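Local atomic coordinates of deferrochelatase (Vibrio cholerae, PDB entry 5DE0), a protein that binds heme b and probably acts as a dye-decolorizing (DyP-type) peroxidase, using peroxide to oxidise its substrates. Residues 54-59 with 108-113; 98-103 with 112-117; 116-121 with 125-130. All blocks are in the same frame, centred on the assembly; numbering follows the deposited sequence.

Contact 1. Residues 54-59 with 108-113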
loop_
_atom_site.group_PDB
_atom_site.type_symbol
_atom_site.label_atom_id
_atom_site.label_comp_id
_atom_site.label_asym_id
_atom_site.label_seq_id
_atom_site.Cartn_x
_atom_site.Cartn_y
_atom_site.Cartn_z
ATOM N N ALA B 54 -17.972 4.050 -4.691
ATOM C CA ALA B 54 -16.573 4.430 -4.526
ATOM C C ALA B 54 -16.419 5.580 -3.540
ATOM O O ALA B 54 -15.503 5.580 -2.716
ATOM C CB ALA B 54 -15.971 4.805 -5.863
ATOM N N GLU B 55 -17.323 6.552 -3.637
ATOM C CA GLU B 55 -17.308 7.739 -2.787
ATOM C C GLU B 55 -15.940 8.416 -2.805
ATOM O O GLU B 55 -15.449 8.882 -1.776
ATOM C CB GLU B 55 -17.715 7.380 -1.355
ATOM C CG GLU B 55 -19.136 6.833 -1.249
ATOM C CD GLU B 55 -19.558 6.550 0.179
ATOM O OE1 GLU B 55 -18.739 6.759 1.102
ATOM O OE2 GLU B 55 -20.713 6.116 0.381
ATOM N N LEU B 56 -15.329 8.455 -3.986
ATOM C CA LEU B 56 -14.023 9.077 -4.160
ATOM C C LEU B 56 -14.107 10.585 -3.961
ATOM O O LEU B 56 -14.973 11.250 -4.532
ATOM C CB LEU B 56 -13.457 8.757 -5.545
ATOM C CG LEU B 56 -12.110 9.394 -5.891
ATOM C CD1 LEU B 56 -10.993 8.822 -5.027
ATOM C CD2 LEU B 56 -11.801 9.210 -7.367
ATOM N N THR B 57 -13.212 11.115 -3.135
ATOM C CA THR B 57 -13.173 12.543 -2.852
ATOM C C THR B 57 -11.773 13.088 -3.091
ATOM O O THR B 57 -10.818 12.325 -3.217
ATOM C CB THR B 57 -13.592 12.845 -1.407
ATOM O OG1 THR B 57 -12.674 12.216 -0.505
ATOM C CG2 THR B 57 -14.997 12.329 -1.135
ATOM N N VAL B 58 -11.647 14.410 -3.149
ATOM C CA VAL B 58 -10.350 15.029 -3.388
ATOM C C VAL B 58 -10.278 16.432 -2.783
ATOM O O VAL B 58 -11.279 17.145 -2.711
ATOM C CB VAL B 58 -10.034 15.099 -4.907
ATOM C CG1 VAL B 58 -10.998 16.038 -5.620
ATOM C CG2 VAL B 58 -8.587 15.514 -5.149
ATOM N N SER B 59 -9.089 16.809 -2.320
ATOM C CA SER B 59 -8.831 18.170 -1.871
ATOM C C SER B 59 -7.410 18.583 -2.235
ATOM O O SER B 59 -6.443 17.956 -1.801
ATOM C CB SER B 59 -9.048 18.300 -0.364
ATOM O OG SER B 59 -8.780 19.622 0.065
ATOM N N ASP B 108 -7.815 1.000 -5.013
ATOM C CA ASP B 108 -7.305 1.040 -6.384
ATOM C C ASP B 108 -7.559 2.374 -7.092
ATOM O O ASP B 108 -6.696 2.865 -7.820
ATOM C CB ASP B 108 -7.905 -0.108 -7.205
ATOM C CG ASP B 108 -9.415 -0.023 -7.323
ATOM O OD1 ASP B 108 -10.071 0.440 -6.363
ATOM O OD2 ASP B 108 -9.945 -0.418 -8.382
ATOM N N LEU B 109 -8.730 2.964 -6.869
ATOM C CA LEU B 109 -9.083 4.218 -7.531
ATOM C C LEU B 109 -8.214 5.387 -7.065
ATOM O O LEU B 109 -8.108 6.402 -7.754
ATOM C CB LEU B 109 -10.559 4.545 -7.303
ATOM C CG LEU B 109 -11.561 3.626 -8.005
ATOM C CD1 LEU B 109 -12.979 4.055 -7.686
ATOM C CD2 LEU B 109 -11.326 3.623 -9.510
ATOM N N LEU B 110 -7.597 5.241 -5.894
ATOM C CA LEU B 110 -6.673 6.248 -5.385
ATOM C C LEU B 110 -5.408 6.274 -6.231
ATOM O O LEU B 110 -4.939 7.338 -6.637
ATOM C CB LEU B 110 -6.321 5.977 -3.921
ATOM C CG LEU B 110 -7.478 5.927 -2.921
ATOM C CD1 LEU B 110 -6.957 5.558 -1.542
ATOM C CD2 LEU B 110 -8.223 7.252 -2.881
ATOM N N PHE B 111 -4.858 5.093 -6.487
ATOM C CA PHE B 111 -3.698 4.959 -7.356
ATOM C C PHE B 111 -4.027 5.465 -8.756
ATOM O O PHE B 111 -3.224 6.164 -9.376
ATOM C CB PHE B 111 -3.227 3.501 -7.412
ATOM C CG PHE B 111 -2.013 3.285 -8.276
ATOM C CD1 PHE B 111 -2.143 3.060 -9.639
ATOM C CD2 PHE B 111 -0.743 3.300 -7.723
ATOM C CE1 PHE B 111 -1.032 2.866 -10.432
ATOM C CE2 PHE B 111 0.373 3.101 -8.511
ATOM C CZ PHE B 111 0.229 2.884 -9.868
ATOM N N TYR B 112 -5.209 5.107 -9.251
ATOM C CA TYR B 112 -5.623 5.505 -10.594
ATOM C C TYR B 112 -5.772 7.017 -10.712
ATOM O O TYR B 112 -5.393 7.604 -11.723
ATOM C CB TYR B 112 -6.938 4.825 -10.987
ATOM C CG TYR B 112 -7.509 5.325 -12.300
ATOM C CD1 TYR B 112 -7.023 4.854 -13.513
ATOM C CD2 TYR B 112 -8.530 6.269 -12.324
ATOM C CE1 TYR B 112 -7.538 5.310 -14.715
ATOM C CE2 TYR B 112 -9.050 6.730 -13.519
ATOM C CZ TYR B 112 -8.551 6.248 -14.712
ATOM O OH TYR B 112 -9.068 6.707 -15.903
ATOM N N THR B 113 -6.334 7.640 -9.680
ATOM C CA THR B 113 -6.560 9.082 -9.693
ATOM C C THR B 113 -5.241 9.842 -9.775
ATOM O O THR B 113 -5.132 10.842 -10.486
ATOM C CB THR B 113 -7.338 9.542 -8.446
ATOM O OG1 THR B 113 -8.608 8.881 -8.405
ATOM C CG2 THR B 113 -7.558 11.048 -8.473
#

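Contact 2. Residues 98-103 with 112-117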
loop_
_atom_site.group_PDB
_atom_site.type_symbol
_atom_site.label_atom_id
_atom_site.label_comp_id
_atom_site.label_asym_id
_atom_site.label_seq_id
_atom_site.Cartn_x
_atom_site.Cartn_y
_atom_site.Cartn_z
ATOM N N VAL B 98 2.662 21.403 -3.157
ATOM C CA VAL B 98 1.278 20.977 -3.352
ATOM C C VAL B 98 0.926 19.715 -2.566
ATOM O O VAL B 98 1.711 18.769 -2.501
ATOM C CB VAL B 98 0.981 20.725 -4.856
ATOM C CG1 VAL B 98 -0.428 20.181 -5.055
ATOM C CG2 VAL B 98 1.182 21.999 -5.664
ATOM N N LEU B 99 -0.262 19.717 -1.970
ATOM C CA LEU B 99 -0.817 18.525 -1.343
ATOM C C LEU B 99 -2.031 18.024 -2.124
ATOM O O LEU B 99 -2.936 18.796 -2.447
ATOM C CB LEU B 99 -1.206 18.809 0.114
ATOM C CG LEU B 99 -2.128 17.799 0.805
ATOM C CD1 LEU B 99 -1.488 16.419 0.881
ATOM C CD2 LEU B 99 -2.517 18.287 2.198
ATOM N N ILE B 100 -2.036 16.732 -2.437
ATOM C CA ILE B 100 -3.198 16.089 -3.035
ATOM C C ILE B 100 -3.768 15.066 -2.060
ATOM O O ILE B 100 -3.136 14.047 -1.785
ATOM C CB ILE B 100 -2.851 15.391 -4.365
ATOM C CG1 ILE B 100 -2.311 16.402 -5.378
ATOM C CG2 ILE B 100 -4.071 14.672 -4.927
ATOM C CD1 ILE B 100 -1.954 15.796 -6.719
ATOM N N HIS B 101 -4.958 15.344 -1.536
ATOM C CA HIS B 101 -5.581 14.469 -0.546
ATOM C C HIS B 101 -6.866 13.835 -1.076
ATOM O O HIS B 101 -7.810 14.536 -1.447
ATOM C CB HIS B 101 -5.868 15.251 0.741
ATOM C CG HIS B 101 -6.714 14.508 1.727
ATOM N ND1 HIS B 101 -7.689 15.125 2.482
ATOM C CD2 HIS B 101 -6.728 13.204 2.089
ATOM C CE1 HIS B 101 -8.272 14.230 3.260
ATOM N NE2 HIS B 101 -7.706 13.057 3.042
ATOM N N CYS B 102 -6.889 12.505 -1.105
ATOM C CA CYS B 102 -8.060 11.748 -1.531
ATOM C C CYS B 102 -8.400 10.666 -0.512
ATOM O O CYS B 102 -7.510 10.135 0.149
ATOM C CB CYS B 102 -7.820 11.103 -2.901
ATOM S SG CYS B 102 -7.319 12.233 -4.217
ATOM N N HIS B 103 -9.683 10.342 -0.384
ATOM C CA HIS B 103 -10.088 9.164 0.376
ATOM C C HIS B 103 -11.341 8.548 -0.240
ATOM O O HIS B 103 -12.211 9.262 -0.736
ATOM C CB HIS B 103 -10.310 9.501 1.859
ATOM C CG HIS B 103 -11.401 10.498 2.111
ATOM N ND1 HIS B 103 -12.738 10.164 2.080
ATOM C CD2 HIS B 103 -11.348 11.814 2.423
ATOM C CE1 HIS B 103 -13.462 11.236 2.350
ATOM N NE2 HIS B 103 -12.644 12.250 2.560
ATOM N N TYR B 112 -5.209 5.107 -9.251
ATOM C CA TYR B 112 -5.623 5.505 -10.594
ATOM C C TYR B 112 -5.772 7.017 -10.712
ATOM O O TYR B 112 -5.393 7.604 -11.723
ATOM C CB TYR B 112 -6.938 4.825 -10.987
ATOM C CG TYR B 112 -7.509 5.325 -12.300
ATOM C CD1 TYR B 112 -7.023 4.854 -13.513
ATOM C CD2 TYR B 112 -8.530 6.269 -12.324
ATOM C CE1 TYR B 112 -7.538 5.310 -14.715
ATOM C CE2 TYR B 112 -9.050 6.730 -13.519
ATOM C CZ TYR B 112 -8.551 6.248 -14.712
ATOM O OH TYR B 112 -9.068 6.707 -15.903
ATOM N N THR B 113 -6.334 7.640 -9.680
ATOM C CA THR B 113 -6.560 9.082 -9.693
ATOM C C THR B 113 -5.241 9.842 -9.775
ATOM O O THR B 113 -5.132 10.842 -10.486
ATOM C CB THR B 113 -7.338 9.542 -8.446
ATOM O OG1 THR B 113 -8.608 8.881 -8.405
ATOM C CG2 THR B 113 -7.558 11.048 -8.473
ATOM N N LEU B 114 -4.235 9.353 -9.058
ATOM C CA LEU B 114 -2.929 9.996 -9.057
ATOM C C LEU B 114 -2.187 9.758 -10.368
ATOM O O LEU B 114 -1.627 10.690 -10.941
ATOM C CB LEU B 114 -2.085 9.503 -7.880
ATOM C CG LEU B 114 -0.701 10.144 -7.762
ATOM C CD1 LEU B 114 -0.818 11.659 -7.686
ATOM C CD2 LEU B 114 0.043 9.599 -6.554
ATOM N N ARG B 115 -2.186 8.514 -10.841
ATOM C CA ARG B 115 -1.492 8.173 -12.082
ATOM C C ARG B 115 -2.092 8.908 -13.276
ATOM O O ARG B 115 -1.374 9.528 -14.058
ATOM C CB ARG B 115 -1.528 6.662 -12.334
ATOM C CG ARG B 115 -0.749 6.237 -13.576
ATOM C CD ARG B 115 -0.809 4.734 -13.817
ATOM N NE ARG B 115 -2.135 4.286 -14.235
ATOM C CZ ARG B 115 -2.413 3.051 -14.643
ATOM N NH1 ARG B 115 -1.456 2.134 -14.694
ATOM N NH2 ARG B 115 -3.649 2.732 -15.005
ATOM N N LYS B 116 -3.411 8.836 -13.405
ATOM C CA LYS B 116 -4.119 9.491 -14.499
ATOM C C LYS B 116 -4.089 11.011 -14.355
ATOM O O LYS B 116 -4.007 11.737 -15.346
ATOM C CB LYS B 116 -5.569 8.998 -14.560
ATOM C CG LYS B 116 -6.412 9.626 -15.654
ATOM C CD LYS B 116 -5.937 9.198 -17.030
ATOM C CE LYS B 116 -6.870 9.711 -18.114
ATOM N NZ LYS B 116 -6.432 9.273 -19.469
ATOM N N GLY B 117 -4.150 11.483 -13.115
ATOM C CA GLY B 117 -4.216 12.908 -12.839
ATOM C C GLY B 117 -2.955 13.689 -13.161
ATOM O O GLY B 117 -3.023 14.868 -13.500
#

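Contact 3. Residues 116-121 with 125-130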
loop_
_atom_site.group_PDB
_atom_site.type_symbol
_atom_site.label_atom_id
_atom_site.label_comp_id
_atom_site.label_asym_id
_atom_site.label_seq_id
_atom_site.Cartn_x
_atom_site.Cartn_y
_atom_site.Cartn_z
ATOM N N LYS B 116 -3.411 8.836 -13.405
ATOM C CA LYS B 116 -4.119 9.491 -14.499
ATOM C C LYS B 116 -4.089 11.011 -14.355
ATOM O O LYS B 116 -4.007 11.737 -15.346
ATOM C CB LYS B 116 -5.569 8.998 -14.560
ATOM C CG LYS B 116 -6.412 9.626 -15.654
ATOM C CD LYS B 116 -5.937 9.198 -17.030
ATOM C CE LYS B 116 -6.870 9.711 -18.114
ATOM N NZ LYS B 116 -6.432 9.273 -19.469
ATOM N N GLY B 117 -4.150 11.483 -13.115
ATOM C CA GLY B 117 -4.216 12.908 -12.839
ATOM C C GLY B 117 -2.955 13.689 -13.161
ATOM O O GLY B 117 -3.023 14.868 -13.500
ATOM N N ILE B 118 -1.800 13.039 -13.052
ATOM C CA ILE B 118 -0.526 13.719 -13.274
ATOM C C ILE B 118 0.210 13.172 -14.493
ATOM O O ILE B 118 1.383 13.476 -14.704
ATOM C CB ILE B 118 0.405 13.606 -12.046
ATOM C CG1 ILE B 118 0.952 12.184 -11.908
ATOM C CG2 ILE B 118 -0.318 14.046 -10.782
ATOM C CD1 ILE B 118 1.968 12.020 -10.805
ATOM N N SER B 119 -0.490 12.369 -15.291
ATOM C CA SER B 119 0.108 11.687 -16.435
ATOM C C SER B 119 0.808 12.642 -17.403
ATOM O O SER B 119 1.882 12.333 -17.916
ATOM C CB SER B 119 -0.957 10.883 -17.184
ATOM O OG SER B 119 -0.377 10.125 -18.232
ATOM N N ASP B 120 0.203 13.803 -17.639
ATOM C CA ASP B 120 0.750 14.770 -18.587
ATOM C C ASP B 120 1.829 15.667 -17.978
ATOM O O ASP B 120 2.602 16.294 -18.704
ATOM C CB ASP B 120 -0.370 15.641 -19.160
ATOM C CG ASP B 120 -1.313 14.866 -20.059
ATOM O OD1 ASP B 120 -0.916 13.793 -20.561
ATOM O OD2 ASP B 120 -2.453 15.334 -20.268
ATOM N N ILE B 121 1.884 15.727 -16.650
ATOM C CA ILE B 121 2.826 16.616 -15.973
ATOM C C ILE B 121 3.842 15.862 -15.117
ATOM O O ILE B 121 4.341 16.389 -14.122
ATOM C CB ILE B 121 2.090 17.637 -15.081
ATOM C CG1 ILE B 121 1.255 16.919 -14.020
ATOM C CG2 ILE B 121 1.210 18.547 -15.925
ATOM C CD1 ILE B 121 0.759 17.827 -12.918
ATOM N N ILE B 125 7.062 17.610 -12.431
ATOM C CA ILE B 125 6.770 17.422 -11.014
ATOM C C ILE B 125 7.718 16.421 -10.359
ATOM O O ILE B 125 8.116 15.434 -10.978
ATOM C CB ILE B 125 5.309 16.939 -10.826
ATOM C CG1 ILE B 125 4.334 18.063 -11.164
ATOM C CG2 ILE B 125 5.052 16.454 -9.411
ATOM C CD1 ILE B 125 4.523 19.282 -10.310
ATOM N N GLU B 126 8.088 16.689 -9.111
ATOM C CA GLU B 126 8.742 15.682 -8.290
ATOM C C GLU B 126 7.902 15.376 -7.057
ATOM O O GLU B 126 7.653 16.254 -6.231
ATOM C CB GLU B 126 10.137 16.134 -7.873
ATOM C CG GLU B 126 10.816 15.178 -6.903
ATOM C CD GLU B 126 12.251 15.565 -6.613
ATOM O OE1 GLU B 126 12.837 16.323 -7.414
ATOM O OE2 GLU B 126 12.790 15.121 -5.580
ATOM N N ILE B 127 7.462 14.128 -6.939
ATOM C CA ILE B 127 6.670 13.701 -5.791
ATOM C C ILE B 127 7.567 13.462 -4.579
ATOM O O ILE B 127 8.303 12.478 -4.525
ATOM C CB ILE B 127 5.870 12.421 -6.104
ATOM C CG1 ILE B 127 4.942 12.652 -7.302
ATOM C CG2 ILE B 127 5.080 11.969 -4.883
ATOM C CD1 ILE B 127 4.098 11.448 -7.665
ATOM N N VAL B 128 7.505 14.373 -3.613
ATOM C CA VAL B 128 8.354 14.306 -2.428
ATOM C C VAL B 128 7.944 13.156 -1.513
ATOM O O VAL B 128 8.791 12.478 -0.928
ATOM C CB VAL B 128 8.308 15.629 -1.636
ATOM C CG1 VAL B 128 9.238 15.569 -0.433
ATOM C CG2 VAL B 128 8.674 16.793 -2.539
ATOM N N ASP B 129 6.640 12.940 -1.389
ATOM C CA ASP B 129 6.123 11.856 -0.568
ATOM C C ASP B 129 4.779 11.378 -1.110
ATOM O O ASP B 129 3.963 12.174 -1.572
ATOM C CB ASP B 129 5.982 12.300 0.889
ATOM C CG ASP B 129 6.133 11.148 1.870
ATOM O OD1 ASP B 129 6.241 9.987 1.420
ATOM O OD2 ASP B 129 6.138 11.403 3.095
ATOM N N GLU B 130 4.561 10.068 -1.056
ATOM C CA GLU B 130 3.325 9.465 -1.536
ATOM C C GLU B 130 2.888 8.377 -0.565
ATOM O O GLU B 130 3.461 7.288 -0.540
ATOM C CB GLU B 130 3.513 8.893 -2.945
ATOM C CG GLU B 130 2.281 8.210 -3.524
ATOM C CD GLU B 130 2.520 7.669 -4.924
ATOM O OE1 GLU B 130 3.595 7.952 -5.494
ATOM O OE2 GLU B 130 1.636 6.962 -5.453
#

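Contact 1. Residues 54-59 with 108-113
Leu109, in the first turn of helix 108-117, meets Ala54 in the loop ahead of strand 57-62. Its CD1 methyl lies 3.6 Å from Ala54 CB. CG of Leu109 stands beside its own backbone N (chi1 -69°), and the extended second torsion carries CD1 out to the alanine.

Leu110 uses one branch only. Its CB does not point straight at the loop, but the end of the side chain swings closer, and CD2 comes to 3.8 Å from Leu56 CD1. The two leucines run roughly opposite ways, each passing beside the other.

Thr113 closes the contact one turn further on. Its OG1 sits 3.4 Å from the other methyl of Leu56, CD2. Leu56 reaches in with CG anti to the backbone N (chi1 178°), and its CD1 is also 4.1 Å from Thr113 OG1. The hydroxyl turns back along the helix and donates to Leu109 O at 2.6 Å. The Thr113 N also donates to this oxygen, from the opposite face of the carbonyl plane.

Ile47 of helix 40-50 touches Leu56, Leu109 and Thr113, and Leu137 of the second subunit packs on Leu109. In this ferredoxin-like N-terminal half of a DyP-type peroxidase, the helix after strand 98-104 thus packs on the chain entering edge strand 57-62. No hydrogen bond joins the segments. The contact is apolar packing, with one methyl set against a hydroxyl oxygen. That buried hydroxyl is satisfied inside its own helix, so Thr113 can face the leucine without a polar partner across the gap.

Contact 2. Residues 98-103 with 112-117
Ile100 and Leu114 meet through one methyl each. Ile100 CD1 and Leu114 CD1 are 4.4 Å apart. The isoleucine is fully extended in its second torsion (chi2 -180°), which sends CD1 out from the strand on the helix side. Its end runs across the line to Leu114 rather than along it. Leu114 does not aim its CB at the strand, but one of its methyls comes round to meet it.

Cys102, two residues along, points to the same side of the strand. Its SG approaches Thr113 CG2 at 4.4 Å. The threonine thus offers its methyl to the sulfur, while its OG1 is engaged with Leu109 O within the helix. Both touches are loose, and no hydrogen bond crosses between the two segments. All four of these residues are buried.

Strand 98-104 lies between 57-62 and 18-26 in the antiparallel sheet of a ferredoxin-like domain, the kind found in the dimeric alpha-beta barrel clan. His101 and His103 point to the other side of the strand. Helix 108-117 lies over the sheet next to helix 40-50, whose Leu40 touches Ile100 and whose Ile47 touches Thr113. Leu114 also reaches Thr22 on strand 18-26 and Tyr132 on strand 125-134.

Contact 3. Residues 116-121 with 125-130
Two isoleucine pairs, Ile121 with Ile125 and Ile118 with Ile127, form the packed part of this contact, where the chain turns back after helix 108-117. The side chains of Ile121 and Ile125 lie side by side and point the same way, with Ile121 CD1 4.0 Å from Ile125 CG1. The backbone is closer still: Ile121 O stands 3.4 Å from Ile125 CG1. The same oxygen comes near Ile125 N, but the angle is too poor for a hydrogen bond.

Ile118 CD1 touches Ile127 CD1 at 3.8 Å, and these two side chains cross obliquely. CG1 of Ile118 sits between the backbone N and the carbonyl carbon (chi1 72°). The extended second torsion then carries CD1 toward the strand. Ile118 is also where the chain leaves helical geometry, and its O accepts from Ile121 N at 3.0 Å, which shapes the turn.

The outer side is looser. Ile118 and Ile121 are buried, but Ile125 and Ile127 are partly exposed. The turn is open to solvent at Ser119 and Asp120, and Glu126 points its CB away from it.

This is the connection from helix into the last strand of a beta-alpha-beta-beta-alpha-beta ferredoxin-like fold. Strand 125-134 is outermost in its sheet within the chain and pairs with strand 18-26. A classic beta bulge at Val128 and Asp129, both facing Leu23, breaks its run. Helix 30-38 meets Ile121 and Ile125 through Val33. Val241 of the second subunit packs on Ile118.

Overall arrangement
All three contacts tie helix 108-117, or the turn that follows it, to one antiparallel sheet or the loop leading into it. Contacts 1 and 2 are buried and share Thr113, which turns its hydroxyl to contact 1 and its methyl to contact 2. Contact 3 is only partly buried and lies at the far end of the helix. None has a hydrogen bond across its segments. Contact 1 is packed more closely than contact 2, whose touches are sparse. Contact 3 is made of isoleucines alone. Contacts 2 and 3 meet where Leu114 packs on Glu130. All three lie within reach of the second subunit.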